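Local coordinates for putative aminooxidase (Propionibacterium acnes, PDB 2BA9), which isomerises polyunsaturated fatty acids, producing conjugated linoleic acid from linoleic acid, probably with the help of its bound flavin-adenine dinucleotide, at residues M311-R316 / D350-F355. Numbering follows the deposited sequence.
Sequences MVYYHR and DDMETF
The phenol ring of Y313 lies against two side chains of helix 341-355, M352 and F355, which approach it in different ways. M352 brings its thioether: CE sits over one face of the ring, displaced toward the rim and 4.0 Å above the plane, while SD lies 3.9 Å from Y313 CD2. With the sulfur 38° off the ring normal, this is an oblique Met-aromatic contact. Bends at chi2 and chi3 (-83° at the latter) carry the methyl group of M352 round to the tyrosine, although its CB leaves the helix to one side of the strand. F355 meets the same flank of Y313 obliquely, its CD2 atom 3.8 Å from Y313 CE2, and the two side chains run past one another in opposite directions.

CB of Y313 points toward the helix, and a chi1 of 56° sets CG between the backbone N and the carbonyl carbon. Beyond this trio, L91 of strand 88-91 touches both Y313 and F355, and the ring of H357 meets that of Y313. D351, on the same helix, adds hydrogen bonds at the start of the strand: its OD2 accepts from the backbone N of V310 and is hydrogen-bonded to H309 ND1, just ahead of 311-316.

The contact thus lays helix 341-355 against strand 310-315 of the mixed sheet, with the side chain of Y313 about 12 Å from the bound FAD. Its three touching residues are buried and interact through carbon and sulfur alone, so between these segments cohesion comes from dispersion and the polarisable thioether, while D351 makes a polar link alongside.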
loop_
_atom_site.group_PDB
_atom_site.type_symbol
_atom_site.label_atom_id
_atom_site.label_comp_id
_atom_site.label_asym_id
_atom_site.label_seq_id
_atom_site.Cartn_x
_atom_site.Cartn_y
_atom_site.Cartn_z
ATOM N N MET A 311 -4.726 6.843 14.843
ATOM C CA MET A 311 -4.695 7.996 13.952
ATOM C C MET A 311 -6.003 8.199 13.186
ATOM O O MET A 311 -6.275 9.282 12.696
ATOM C CB MET A 311 -3.555 7.839 12.956
ATOM C CG MET A 311 -2.217 7.574 13.614
ATOM S SD MET A 311 -0.916 7.493 12.381
ATOM C CE MET A 311 -1.200 5.863 11.700
ATOM N N VAL A 312 -6.795 7.139 13.089
ATOM C CA VAL A 312 -8.036 7.157 12.341
ATOM C C VAL A 312 -8.808 5.897 12.681
ATOM O O VAL A 312 -8.223 4.878 13.067
ATOM C CB VAL A 312 -7.800 7.238 10.809
ATOM C CG1 VAL A 312 -6.937 6.080 10.338
ATOM C CG2 VAL A 312 -9.135 7.265 10.041
ATOM N N TYR A 313 -10.132 5.986 12.588
ATOM C CA TYR A 313 -10.976 4.801 12.687
ATOM C C TYR A 313 -12.029 4.847 11.607
ATOM O O TYR A 313 -12.428 5.920 11.173
ATOM C CB TYR A 313 -11.589 4.638 14.080
ATOM C CG TYR A 313 -12.400 5.804 14.578
ATOM C CD1 TYR A 313 -13.729 5.980 14.196
ATOM C CD2 TYR A 313 -11.847 6.725 15.458
ATOM C CE1 TYR A 313 -14.466 7.051 14.668
ATOM C CE2 TYR A 313 -12.573 7.793 15.929
ATOM C CZ TYR A 313 -13.886 7.958 15.542
ATOM O OH TYR A 313 -14.609 9.046 16.030
ATOM N N TYR A 314 -12.457 3.666 11.184
ATOM C CA TYR A 314 -13.355 3.499 10.051
ATOM C C TYR A 314 -14.767 3.058 10.446
ATOM O O TYR A 314 -14.956 1.967 10.996
ATOM C CB TYR A 314 -12.719 2.489 9.097
ATOM C CG TYR A 314 -13.511 2.117 7.867
ATOM C CD1 TYR A 314 -14.305 3.038 7.201
ATOM C CD2 TYR A 314 -13.418 0.839 7.353
ATOM C CE1 TYR A 314 -15.019 2.675 6.065
ATOM C CE2 TYR A 314 -14.106 0.468 6.237
ATOM C CZ TYR A 314 -14.913 1.382 5.590
ATOM O OH TYR A 314 -15.576 0.990 4.466
ATOM N N HIS A 315 -15.735 3.932 10.154
ATOM C CA HIS A 315 -17.175 3.683 10.266
ATOM C C HIS A 315 -17.726 3.172 8.923
ATOM O O HIS A 315 -17.867 3.934 7.978
ATOM C CB HIS A 315 -17.872 5.004 10.671
ATOM C CG HIS A 315 -19.355 4.903 10.901
ATOM N ND1 HIS A 315 -20.280 5.435 10.028
ATOM C CD2 HIS A 315 -20.069 4.383 11.929
ATOM C CE1 HIS A 315 -21.501 5.232 10.496
ATOM N NE2 HIS A 315 -21.403 4.593 11.649
ATOM N N ARG A 316 -18.063 1.889 8.846
ATOM C CA ARG A 316 -18.360 1.243 7.545
ATOM C C ARG A 316 -19.852 1.011 7.282
ATOM O O ARG A 316 -20.390 1.440 6.245
ATOM C CB ARG A 316 -17.604 -0.090 7.438
ATOM C CG ARG A 316 -17.872 -0.900 6.153
ATOM C CD ARG A 316 -16.745 -1.902 5.920
ATOM N NE ARG A 316 -16.979 -2.883 4.858
ATOM C CZ ARG A 316 -16.733 -2.687 3.562
ATOM N NH1 ARG A 316 -16.295 -1.517 3.113
ATOM N NH2 ARG A 316 -16.943 -3.667 2.693
ATOM N N ASP A 350 -7.681 2.787 25.218
ATOM C CA ASP A 350 -7.652 4.084 25.898
ATOM C C ASP A 350 -8.018 5.235 24.962
ATOM O O ASP A 350 -8.752 6.148 25.365
ATOM C CB ASP A 350 -6.277 4.358 26.537
ATOM C CG ASP A 350 -5.887 3.331 27.589
ATOM O OD1 ASP A 350 -6.753 2.614 28.115
ATOM O OD2 ASP A 350 -4.695 3.265 27.912
ATOM N N ASP A 351 -7.523 5.200 23.732
ATOM C CA ASP A 351 -7.860 6.246 22.732
ATOM C C ASP A 351 -9.358 6.241 22.367
ATOM O O ASP A 351 -10.004 7.285 22.373
ATOM C CB ASP A 351 -7.012 6.120 21.453
ATOM C CG ASP A 351 -5.575 6.651 21.618
ATOM O OD1 ASP A 351 -5.246 7.316 22.636
ATOM O OD2 ASP A 351 -4.767 6.411 20.696
ATOM N N MET A 352 -9.919 5.076 22.053
ATOM C CA MET A 352 -11.348 5.016 21.707
ATOM C C MET A 352 -12.278 5.439 22.850
ATOM O O MET A 352 -13.320 6.045 22.632
ATOM C CB MET A 352 -11.723 3.611 21.204
ATOM C CG MET A 352 -11.090 3.247 19.849
ATOM S SD MET A 352 -11.567 4.363 18.512
ATOM C CE MET A 352 -13.155 3.697 17.972
ATOM N N GLU A 353 -11.909 5.128 24.080
ATOM C CA GLU A 353 -12.704 5.596 25.214
ATOM C C GLU A 353 -12.662 7.123 25.313
ATOM O O GLU A 353 -13.689 7.797 25.489
ATOM C CB GLU A 353 -12.214 4.970 26.498
ATOM C CG GLU A 353 -13.202 5.130 27.629
ATOM C CD GLU A 353 -12.664 4.585 28.914
ATOM O OE1 GLU A 353 -11.789 3.691 28.843
ATOM O OE2 GLU A 353 -13.126 5.043 29.990
ATOM N N THR A 354 -11.463 7.660 25.176
ATOM C CA THR A 354 -11.264 9.099 25.091
ATOM C C THR A 354 -12.104 9.751 23.981
ATOM O O THR A 354 -12.737 10.802 24.204
ATOM C CB THR A 354 -9.777 9.384 24.915
ATOM O OG1 THR A 354 -9.116 8.980 26.125
ATOM C CG2 THR A 354 -9.527 10.851 24.611
ATOM N N PHE A 355 -12.148 9.104 22.820
ATOM C CA PHE A 355 -12.941 9.595 21.681
ATOM C C PHE A 355 -14.458 9.469 21.916
ATOM O O PHE A 355 -15.247 10.071 21.167
ATOM C CB PHE A 355 -12.563 8.889 20.358
ATOM C CG PHE A 355 -11.093 8.975 19.984
ATOM C CD1 PHE A 355 -10.276 9.997 20.448
ATOM C CD2 PHE A 355 -10.537 8.023 19.139
ATOM C CE1 PHE A 355 -8.933 10.062 20.080
ATOM C CE2 PHE A 355 -9.191 8.080 18.762
ATOM C CZ PHE A 355 -8.390 9.102 19.240
#